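Local coordinates for protein putative ATPase, AAA family (Prochlorococcus marinus subsp. pastoris str. CCMP1986, PDB 3CTD) that probably works as a DNA-dependent ATPase in the response to stalled DNA replication, this chain being the C-terminal part of the whole protein, at residues S145-N149 with H150-N154; Y56-A59 with N60-E63; F70-R73 with R74-I77. The protein carries 1 engineered substitution. One frame throughout, in Å; residues are numbered along the deposited sequence.

Interactions 2 and 3 belong to the buried helical part of the subunit, and interaction 1 lies on a surface loop far across the chain. Helix 51-63 carries interaction 2 and helix 68-83, the next, carries interaction 3. The two touch through L58 and M61 on I71. Interaction 1 is about 39 Å from interaction 2 at the nearest atoms. Even so, its loop packs P148 on W57 of another subunit, a residue of interaction 2 in that copy. Both helices have i to i+4 bonds and apolar packing, with an indole edge against an amide in interaction 2 and a phenyl edge on a guanidinium face in interaction 3. Interaction 1 has i to i+3 bonds.

Interaction 1: S145-N149 with H150-N154; sequences SLVPN and HLKNN
The H150 imidazole takes the CB of P148 near its CE1, 3.7 Å away. This approach is oblique to the ring. One face of the same ring is met by the CG of L151, offset toward the rim. The first torsion of H150 puts CG between the backbone N and the carbonyl carbon (chi1 67°), which turns the ring back along the turn to P148. Its NE2 is hydrogen-bonded to the backbone O of E172, which fixes the far side of the ring. The other flat group is the amide of N149. Its OD1 comes to 3.2 Å from CE of K152, and the two side chains lie side by side, pointing the same way. The NZ of K152 is farther from that oxygen, at 3.8 Å.

These residues form a short 3-10 turn in the long loop between helix 131-139 and helix 191-197. Two backbone bonds of the i to i+3 kind define it. L151 N donates to P148 O at 3.0 Å, and K152 N donates to N149 O at 3.3 Å.

L151 makes the apolar contacts of the turn. CD1 of L151 meets CG of P148 at 3.9 Å. CG1 of V147 reaches CB of L151 at 4.0 Å, the two side chains crossing at about a right angle. A second subunit covers much of this loop: V147 packs on its A41, P148 on its W57 and K152 on its D37. L151 O is hydrogen-bonded to S40 OG of the same neighbour.

Interaction 2: Y56-A59 with N60-E63; sequences YWLA and NMVE
W57 presents the edge of its six-membered ring to the amide of N60. CZ3 of W57 is 3.9 Å from ND2 of N60, near the ring plane. The ring and amide planes are 38° apart. Over one face of the indole, near its centre, stands CD2 of Y56, so the tyrosine meets it with its edge. The indole NE1 is hydrogen-bonded to the backbone O of Y173 of the third subunit.

Helical bonds join the two halves. N60 N donates to Y56 O at 2.9 Å, and M61 N to W57 O at 3.0 Å. V62 N donates to L58 O at 3.1 Å. The M61 chain bends at its last torsion (chi3 -67°) and folds CE back to 4.3 Å from CD1 of L58. CG1 of V62 packs on the same CD1 of L58, also at 4.3 Å.

E63 closes the helix. Its OE1 makes a long, weak ion pair with K140 of the third subunit, and its side chain packs on M136 there. Putting an alanine at E63 would probably leave K140 without this distant carboxylate mate and uncover part of M136.

The two segments form the C-terminal two turns of helix 51-63, in an all-helical domain. M61 and N60 rest on V38 of helix 36-47, and W57 on S45 of the same helix. On another side L58 and V62 lean on S117 and L110 of helix 110-121.

Interaction 3: F70-R73 with R74-I77; sequences FIFR and RLLI
F70 and R74 meet as ring edge and cation. CE1 and CZ of F70 lie over one face of the R74 guanidinium, and NH2 of R74 is 3.8 Å from CE1, near the plane of the phenyl ring. The two planes stand 74° apart, so the ring comes edge-on to the flat charged group. R74 reaches this place through a bend at its second torsion (chi2 -65°). R73 meets F70 as well: its NH1 lies at the ring edge, in plane, and a face of its guanidinium lies against CA of F70.

Apolar contacts run along the buried side. CD1 of L75 is shared by two partners. It touches CD1 of F72 at 3.9 Å, obliquely to that ring, and CG2 of I71 at 4.1 Å. I71 and L75 point the same way, side by side.

Four regular helical bonds hold the turns together. L75 N donates to I71 O at 3.0 Å. L76 N donates to F72 O and I77 N to R73 O, both at 2.9 Å. CG1 of I77 also lies close to R73 O, at 3.1 Å. The bond from R74 N to F70 O is longer, at 3.3 Å. F70 O also takes a weak bond from R73 N.

The two segments lie in the N-terminal part of helix 68-83. L75 touches F42 and I46 of helix 36-47 and A116 and S117 of helix 110-121. F70 and R74 both rest on I39 of helix 36-47. F72 and L76 face helix 90-104, at C97 and V94. R73, L76 and I77 pack on V104, F112 and E108 of the second subunit.

Interaction 1: S145-N149 with H150-N154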
ATOM      1  N   SER B 145      33.766  18.867  -1.700  1.00 63.78           N
ATOM      2  CA  SER B 145      32.840  17.861  -1.177  1.00 65.06           C
ATOM      3  C   SER B 145      33.183  16.519  -1.817  1.00 62.55           C
ATOM      4  O   SER B 145      32.438  16.016  -2.653  1.00 62.06           O
ATOM      5  CB  SER B 145      31.389  18.267  -1.531  1.00 67.21           C
ATOM      6  OG  SER B 145      30.433  17.246  -1.255  1.00 64.07           O
ATOM      7  N   LEU B 146      34.344  15.962  -1.475  1.00 64.37           N
ATOM      8  CA  LEU B 146      34.825  14.718  -2.141  1.00 61.91           C
ATOM      9  C   LEU B 146      34.323  13.490  -1.420  1.00 55.69           C
ATOM     10  O   LEU B 146      33.962  13.570  -0.239  1.00 54.71           O
ATOM     11  CB  LEU B 146      36.341  14.652  -2.197  1.00 64.13           C
ATOM     12  CG  LEU B 146      36.932  15.562  -3.275  1.00 68.08           C
ATOM     13  CD1 LEU B 146      38.479  15.469  -3.231  1.00 68.37           C
ATOM     14  CD2 LEU B 146      36.340  15.251  -4.693  1.00 66.39           C
ATOM     15  N   VAL B 147      34.253  12.360  -2.110  1.00 45.73           N
ATOM     16  CA  VAL B 147      33.651  11.245  -1.432  1.00 39.26           C
ATOM     17  C   VAL B 147      34.706  10.576  -0.603  1.00 34.25           C
ATOM     18  O   VAL B 147      35.794  10.358  -1.083  1.00 34.83           O
ATOM     19  CB  VAL B 147      32.934  10.273  -2.390  1.00 37.77           C
ATOM     20  CG1 VAL B 147      32.263   9.178  -1.578  1.00 39.68           C
ATOM     21  CG2 VAL B 147      31.903  10.998  -3.185  1.00 31.98           C
ATOM     22  N   PRO B 148      34.403  10.274   0.663  1.00 34.69           N
ATOM     23  CA  PRO B 148      35.455   9.535   1.372  1.00 33.85           C
ATOM     24  C   PRO B 148      35.775   8.211   0.667  1.00 35.73           C
ATOM     25  O   PRO B 148      34.859   7.556   0.154  1.00 41.12           O
ATOM     26  CB  PRO B 148      34.853   9.292   2.760  1.00 30.32           C
ATOM     27  CG  PRO B 148      33.840  10.437   2.942  1.00 34.05           C
ATOM     28  CD  PRO B 148      33.373  10.840   1.560  1.00 32.00           C
ATOM     29  N   ASN B 149      37.051   7.846   0.627  1.00 32.88           N
ATOM     30  CA  ASN B 149      37.486   6.600   0.026  1.00 40.37           C
ATOM     31  C   ASN B 149      36.678   5.354   0.391  1.00 41.94           C
ATOM     32  O   ASN B 149      36.358   4.539  -0.485  1.00 42.21           O
ATOM     33  CB  ASN B 149      39.004   6.388   0.198  1.00 44.44           C
ATOM     34  CG  ASN B 149      39.832   7.552  -0.424  1.00 52.96           C
ATOM     35  OD1 ASN B 149      39.400   8.216  -1.401  1.00 53.58           O
ATOM     36  ND2 ASN B 149      41.007   7.805   0.148  1.00 52.24           N
ATOM     37  N   HIS B 150      36.355   5.176   1.670  1.00 38.83           N
ATOM     38  CA  HIS B 150      35.721   3.920   2.064  1.00 35.31           C
ATOM     39  C   HIS B 150      34.240   3.876   1.649  1.00 32.56           C
ATOM     40  O   HIS B 150      33.576   2.884   1.862  1.00 29.36           O
ATOM     41  CB  HIS B 150      35.861   3.690   3.564  1.00 33.04           C
ATOM     42  CG  HIS B 150      35.106   4.674   4.386  1.00 33.89           C
ATOM     43  ND1 HIS B 150      35.561   5.951   4.605  1.00 35.38           N
ATOM     44  CD2 HIS B 150      33.924   4.579   5.035  1.00 34.50           C
ATOM     45  CE1 HIS B 150      34.690   6.612   5.343  1.00 32.64           C
ATOM     46  NE2 HIS B 150      33.683   5.803   5.615  1.00 35.64           N
ATOM     47  N   LEU B 151      33.751   4.976   1.069  1.00 32.09           N
ATOM     48  CA  LEU B 151      32.358   5.137   0.693  1.00 31.39           C
ATOM     49  C   LEU B 151      32.204   5.166  -0.809  1.00 33.39           C
ATOM     50  O   LEU B 151      31.088   5.252  -1.295  1.00 32.77           O
ATOM     51  CB  LEU B 151      31.747   6.415   1.266  1.00 26.23           C
ATOM     52  CG  LEU B 151      31.693   6.510   2.792  1.00 29.38           C
ATOM     53  CD1 LEU B 151      31.018   7.816   3.245  1.00 27.69           C
ATOM     54  CD2 LEU B 151      31.043   5.289   3.377  1.00 29.40           C
ATOM     55  N   LYS B 152      33.320   5.109  -1.534  1.00 31.74           N
ATOM     56  CA  LYS B 152      33.280   5.036  -2.990  1.00 35.84           C
ATOM     57  C   LYS B 152      32.724   3.714  -3.502  1.00 37.65           C
ATOM     58  O   LYS B 152      32.705   2.685  -2.805  1.00 36.74           O
ATOM     59  CB  LYS B 152      34.679   5.234  -3.590  1.00 37.26           C
ATOM     60  CG  LYS B 152      35.170   6.677  -3.567  1.00 43.36           C
ATOM     61  CD  LYS B 152      36.469   6.831  -4.348  1.00 48.52           C
ATOM     62  CE  LYS B 152      37.254   8.007  -3.802  1.00 56.00           C
ATOM     63  NZ  LYS B 152      37.972   8.691  -4.916  1.00 58.32           N
ATOM     64  N   ASN B 153      32.288   3.737  -4.744  1.00 36.13           N
ATOM     65  CA  ASN B 153      31.867   2.522  -5.393  1.00 41.21           C
ATOM     66  C   ASN B 153      32.964   1.432  -5.377  1.00 43.66           C
ATOM     67  O   ASN B 153      34.100   1.691  -5.810  1.00 44.74           O
ATOM     68  CB  ASN B 153      31.462   2.894  -6.816  1.00 40.75           C
ATOM     69  CG  ASN B 153      30.965   1.728  -7.587  1.00 41.26           C
ATOM     70  OD1 ASN B 153      31.391   1.522  -8.709  1.00 47.82           O
ATOM     71  ND2 ASN B 153      30.075   0.930  -6.990  1.00 42.33           N
ATOM     72  N   ASN B 154      32.645   0.224  -4.904  1.00 44.93           N
ATOM     73  CA  ASN B 154      33.655  -0.854  -4.761  1.00 52.34           C
ATOM     74  C   ASN B 154      34.804  -0.539  -3.813  1.00 50.36           C
ATOM     75  O   ASN B 154      35.872  -1.120  -3.970  1.00 52.64           O
ATOM     76  CB  ASN B 154      34.354  -1.230  -6.089  1.00 56.23           C
ATOM     77  CG  ASN B 154      33.397  -1.586  -7.177  1.00 61.26           C
ATOM     78  OD1 ASN B 154      32.272  -2.025  -6.911  1.00 61.65           O
ATOM     79  ND2 ASN B 154      33.825  -1.380  -8.431  1.00 61.90           N
TER

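Interaction 2: Y56-A59 with N60-E63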
ATOM      1  N   TYR B  56     -14.583  22.572   2.201  1.00 33.20           N
ATOM      2  CA  TYR B  56     -15.119  23.774   1.590  1.00 32.84           C
ATOM      3  C   TYR B  56     -14.231  24.249   0.446  1.00 34.28           C
ATOM      4  O   TYR B  56     -14.731  24.458  -0.675  1.00 35.58           O
ATOM      5  CB  TYR B  56     -15.315  24.841   2.655  1.00 41.69           C
ATOM      6  CG  TYR B  56     -15.861  26.120   2.150  1.00 46.31           C
ATOM      7  CD1 TYR B  56     -17.233  26.322   2.043  1.00 50.58           C
ATOM      8  CD2 TYR B  56     -15.009  27.141   1.774  1.00 49.57           C
ATOM      9  CE1 TYR B  56     -17.736  27.510   1.535  1.00 54.50           C
ATOM     10  CE2 TYR B  56     -15.490  28.338   1.285  1.00 51.81           C
ATOM     11  CZ  TYR B  56     -16.852  28.527   1.166  1.00 55.25           C
ATOM     12  OH  TYR B  56     -17.329  29.739   0.698  1.00 55.46           O
ATOM     13  N   TRP B  57     -12.915  24.354   0.658  1.00 30.42           N
ATOM     14  CA  TRP B  57     -12.061  24.799  -0.468  1.00 30.47           C
ATOM     15  C   TRP B  57     -11.951  23.774  -1.579  1.00 29.66           C
ATOM     16  O   TRP B  57     -11.826  24.137  -2.738  1.00 35.25           O
ATOM     17  CB  TRP B  57     -10.662  25.296  -0.005  1.00 35.78           C
ATOM     18  CG  TRP B  57     -10.776  26.375   1.037  1.00 35.95           C
ATOM     19  CD1 TRP B  57     -10.483  26.258   2.355  1.00 35.48           C
ATOM     20  CD2 TRP B  57     -11.297  27.708   0.846  1.00 35.74           C
ATOM     21  NE1 TRP B  57     -10.764  27.435   2.999  1.00 40.21           N
ATOM     22  CE2 TRP B  57     -11.258  28.346   2.095  1.00 38.46           C
ATOM     23  CE3 TRP B  57     -11.788  28.426  -0.276  1.00 40.64           C
ATOM     24  CZ2 TRP B  57     -11.681  29.692   2.276  1.00 39.80           C
ATOM     25  CZ3 TRP B  57     -12.217  29.755  -0.108  1.00 38.45           C
ATOM     26  CH2 TRP B  57     -12.161  30.370   1.170  1.00 39.82           C
ATOM     27  N   LEU B  58     -11.998  22.490  -1.256  1.00 31.22           N
ATOM     28  CA  LEU B  58     -12.127  21.442  -2.315  1.00 34.65           C
ATOM     29  C   LEU B  58     -13.374  21.691  -3.176  1.00 34.39           C
ATOM     30  O   LEU B  58     -13.304  21.768  -4.399  1.00 34.21           O
ATOM     31  CB  LEU B  58     -12.200  20.011  -1.713  1.00 30.84           C
ATOM     32  CG  LEU B  58     -12.310  18.872  -2.726  1.00 30.60           C
ATOM     33  CD1 LEU B  58     -11.134  18.850  -3.735  1.00 28.09           C
ATOM     34  CD2 LEU B  58     -12.365  17.583  -2.001  1.00 26.49           C
ATOM     35  N   ALA B  59     -14.514  21.838  -2.516  1.00 34.26           N
ATOM     36  CA  ALA B  59     -15.781  22.041  -3.205  1.00 35.83           C
ATOM     37  C   ALA B  59     -15.721  23.313  -4.077  1.00 40.11           C
ATOM     38  O   ALA B  59     -16.160  23.313  -5.250  1.00 39.58           O
ATOM     39  CB  ALA B  59     -16.923  22.111  -2.163  1.00 35.49           C
ATOM     40  N   ASN B  60     -15.166  24.389  -3.506  1.00 40.76           N
ATOM     41  CA  ASN B  60     -14.923  25.604  -4.249  1.00 37.83           C
ATOM     42  C   ASN B  60     -14.215  25.291  -5.550  1.00 37.41           C
ATOM     43  O   ASN B  60     -14.682  25.636  -6.634  1.00 38.79           O
ATOM     44  CB  ASN B  60     -14.043  26.527  -3.418  1.00 43.99           C
ATOM     45  CG  ASN B  60     -13.788  27.873  -4.099  1.00 48.30           C
ATOM     46  OD1 ASN B  60     -13.314  27.957  -5.256  1.00 50.70           O
ATOM     47  ND2 ASN B  60     -14.089  28.934  -3.380  1.00 47.99           N
ATOM     48  N   MET B  61     -13.083  24.598  -5.439  1.00 39.52           N
ATOM     49  CA  MET B  61     -12.233  24.308  -6.602  1.00 35.94           C
ATOM     50  C   MET B  61     -12.952  23.535  -7.715  1.00 37.20           C
ATOM     51  O   MET B  61     -12.802  23.864  -8.896  1.00 38.93           O
ATOM     52  CB  MET B  61     -10.917  23.618  -6.183  1.00 33.18           C
ATOM     53  CG  MET B  61      -9.888  24.524  -5.407  1.00 32.38           C
ATOM     54  SD  MET B  61      -8.279  23.732  -5.294  1.00 26.82           S
ATOM     55  CE  MET B  61      -8.850  22.424  -4.221  1.00 29.23           C
ATOM     56  N   VAL B  62     -13.726  22.510  -7.367  1.00 37.66           N
ATOM     57  CA  VAL B  62     -14.386  21.738  -8.425  1.00 42.09           C
ATOM     58  C   VAL B  62     -15.556  22.487  -9.094  1.00 44.94           C
ATOM     59  O   VAL B  62     -15.722  22.391 -10.312  1.00 43.94           O
ATOM     60  CB  VAL B  62     -14.735  20.207  -8.044  1.00 43.09           C
ATOM     61  CG1 VAL B  62     -14.088  19.783  -6.764  1.00 41.69           C
ATOM     62  CG2 VAL B  62     -16.218  19.923  -8.061  1.00 43.69           C
ATOM     63  N   GLU B  63     -16.343  23.254  -8.330  1.00 47.94           N
ATOM     64  CA  GLU B  63     -17.324  24.154  -8.955  1.00 48.98           C
ATOM     65  C   GLU B  63     -16.671  25.049  -9.954  1.00 46.56           C
ATOM     66  O   GLU B  63     -17.262  25.315 -10.997  1.00 46.67           O
ATOM     67  CB  GLU B  63     -18.020  25.041  -7.932  1.00 55.29           C
ATOM     68  CG  GLU B  63     -18.242  24.295  -6.664  1.00 69.69           C
ATOM     69  CD  GLU B  63     -19.312  23.207  -6.791  1.00 75.94           C
ATOM     70  OE1 GLU B  63     -20.308  23.420  -7.554  1.00 76.87           O
ATOM     71  OE2 GLU B  63     -19.165  22.157  -6.085  1.00 79.36           O
TER

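Interaction 3: F70-R73 with R74-I77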
ATOM      1  N   PHE B  70      -4.323  18.649 -11.224  1.00 42.02           N
ATOM      2  CA  PHE B  70      -3.677  19.693 -10.456  1.00 41.37           C
ATOM      3  C   PHE B  70      -3.953  19.532  -8.940  1.00 42.41           C
ATOM      4  O   PHE B  70      -3.039  19.567  -8.122  1.00 44.89           O
ATOM      5  CB  PHE B  70      -4.062  21.068 -10.978  1.00 38.14           C
ATOM      6  CG  PHE B  70      -3.493  22.184 -10.202  1.00 42.97           C
ATOM      7  CD1 PHE B  70      -2.121  22.334 -10.080  1.00 44.92           C
ATOM      8  CD2 PHE B  70      -4.322  23.099  -9.581  1.00 47.15           C
ATOM      9  CE1 PHE B  70      -1.574  23.399  -9.353  1.00 49.88           C
ATOM     10  CE2 PHE B  70      -3.789  24.155  -8.842  1.00 52.75           C
ATOM     11  CZ  PHE B  70      -2.398  24.315  -8.735  1.00 49.61           C
ATOM     12  N   ILE B  71      -5.186  19.279  -8.559  1.00 40.21           N
ATOM     13  CA  ILE B  71      -5.480  19.115  -7.119  1.00 39.08           C
ATOM     14  C   ILE B  71      -4.709  17.917  -6.538  1.00 33.87           C
ATOM     15  O   ILE B  71      -4.125  18.001  -5.463  1.00 31.51           O
ATOM     16  CB  ILE B  71      -6.996  18.906  -6.882  1.00 35.29           C
ATOM     17  CG1 ILE B  71      -7.796  20.115  -7.406  1.00 32.45           C
ATOM     18  CG2 ILE B  71      -7.278  18.538  -5.435  1.00 28.30           C
ATOM     19  CD1 ILE B  71      -9.280  19.775  -7.672  1.00 28.88           C
ATOM     20  N   PHE B  72      -4.702  16.809  -7.258  1.00 31.59           N
ATOM     21  CA  PHE B  72      -3.929  15.614  -6.838  1.00 35.94           C
ATOM     22  C   PHE B  72      -2.419  15.835  -6.747  1.00 38.07           C
ATOM     23  O   PHE B  72      -1.768  15.201  -5.927  1.00 37.32           O
ATOM     24  CB  PHE B  72      -4.200  14.399  -7.726  1.00 30.43           C
ATOM     25  CG  PHE B  72      -5.363  13.605  -7.282  1.00 31.67           C
ATOM     26  CD1 PHE B  72      -5.390  13.054  -5.999  1.00 30.41           C
ATOM     27  CD2 PHE B  72      -6.443  13.420  -8.114  1.00 24.55           C
ATOM     28  CE1 PHE B  72      -6.478  12.318  -5.568  1.00 28.82           C
ATOM     29  CE2 PHE B  72      -7.511  12.682  -7.680  1.00 29.61           C
ATOM     30  CZ  PHE B  72      -7.543  12.138  -6.402  1.00 27.81           C
ATOM     31  N   ARG B  73      -1.878  16.732  -7.570  1.00 37.61           N
ATOM     32  CA  ARG B  73      -0.444  17.070  -7.477  1.00 41.78           C
ATOM     33  C   ARG B  73      -0.133  17.678  -6.128  1.00 40.67           C
ATOM     34  O   ARG B  73       0.789  17.236  -5.444  1.00 44.79           O
ATOM     35  CB  ARG B  73      -0.017  18.041  -8.586  1.00 44.48           C
ATOM     36  CG  ARG B  73       0.681  17.390  -9.765  1.00 46.58           C
ATOM     37  CD  ARG B  73       1.015  18.400 -10.898  1.00 51.21           C
ATOM     38  NE  ARG B  73       0.215  17.917 -12.006  1.00 57.50           N
ATOM     39  CZ  ARG B  73      -0.614  18.638 -12.735  1.00 55.13           C
ATOM     40  NH1 ARG B  73      -0.704  19.967 -12.546  1.00 51.77           N
ATOM     41  NH2 ARG B  73      -1.318  18.001 -13.671  1.00 52.01           N
ATOM     42  N   ARG B  74      -0.926  18.676  -5.753  1.00 37.25           N
ATOM     43  CA  ARG B  74      -0.774  19.343  -4.484  1.00 36.68           C
ATOM     44  C   ARG B  74      -1.064  18.455  -3.310  1.00 34.72           C
ATOM     45  O   ARG B  74      -0.430  18.593  -2.287  1.00 38.58           O
ATOM     46  CB  ARG B  74      -1.629  20.610  -4.416  1.00 37.54           C
ATOM     47  CG  ARG B  74      -1.111  21.723  -5.308  1.00 43.87           C
ATOM     48  CD  ARG B  74       0.293  22.312  -4.924  1.00 52.07           C
ATOM     49  NE  ARG B  74       0.760  23.189  -6.016  1.00 67.35           N
ATOM     50  CZ  ARG B  74       0.497  24.512  -6.136  1.00 69.90           C
ATOM     51  NH1 ARG B  74      -0.213  25.162  -5.200  1.00 66.71           N
ATOM     52  NH2 ARG B  74       0.950  25.195  -7.201  1.00 67.60           N
ATOM     53  N   LEU B  75      -2.009  17.534  -3.447  1.00 33.04           N
ATOM     54  CA  LEU B  75      -2.232  16.554  -2.409  1.00 29.04           C
ATOM     55  C   LEU B  75      -1.029  15.575  -2.290  1.00 30.70           C
ATOM     56  O   LEU B  75      -0.644  15.196  -1.173  1.00 33.48           O
ATOM     57  CB  LEU B  75      -3.521  15.785  -2.665  1.00 27.04           C
ATOM     58  CG  LEU B  75      -4.879  16.482  -2.506  1.00 25.09           C
ATOM     59  CD1 LEU B  75      -5.949  15.510  -2.981  1.00 18.64           C
ATOM     60  CD2 LEU B  75      -5.094  16.766  -1.046  1.00 21.02           C
ATOM     61  N   LEU B  76      -0.422  15.179  -3.413  1.00 27.85           N
ATOM     62  CA  LEU B  76       0.712  14.263  -3.347  1.00 31.81           C
ATOM     63  C   LEU B  76       1.865  14.986  -2.656  1.00 34.51           C
ATOM     64  O   LEU B  76       2.435  14.473  -1.684  1.00 33.43           O
ATOM     65  CB  LEU B  76       1.143  13.745  -4.717  1.00 32.63           C
ATOM     66  CG  LEU B  76       0.247  12.692  -5.409  1.00 36.42           C
ATOM     67  CD1 LEU B  76       0.570  12.633  -6.928  1.00 32.21           C
ATOM     68  CD2 LEU B  76       0.310  11.293  -4.780  1.00 35.08           C
ATOM     69  N   ILE B  77       2.176  16.188  -3.139  1.00 32.53           N
ATOM     70  CA  ILE B  77       3.148  17.069  -2.488  1.00 32.77           C
ATOM     71  C   ILE B  77       2.926  17.256  -0.988  1.00 34.24           C
ATOM     72  O   ILE B  77       3.834  17.077  -0.190  1.00 35.60           O
ATOM     73  CB  ILE B  77       3.165  18.454  -3.157  1.00 35.02           C
ATOM     74  CG1 ILE B  77       3.534  18.301  -4.648  1.00 38.19           C
ATOM     75  CG2 ILE B  77       4.095  19.416  -2.403  1.00 31.83           C
ATOM     76  CD1 ILE B  77       3.520  19.640  -5.439  1.00 34.85           C
TER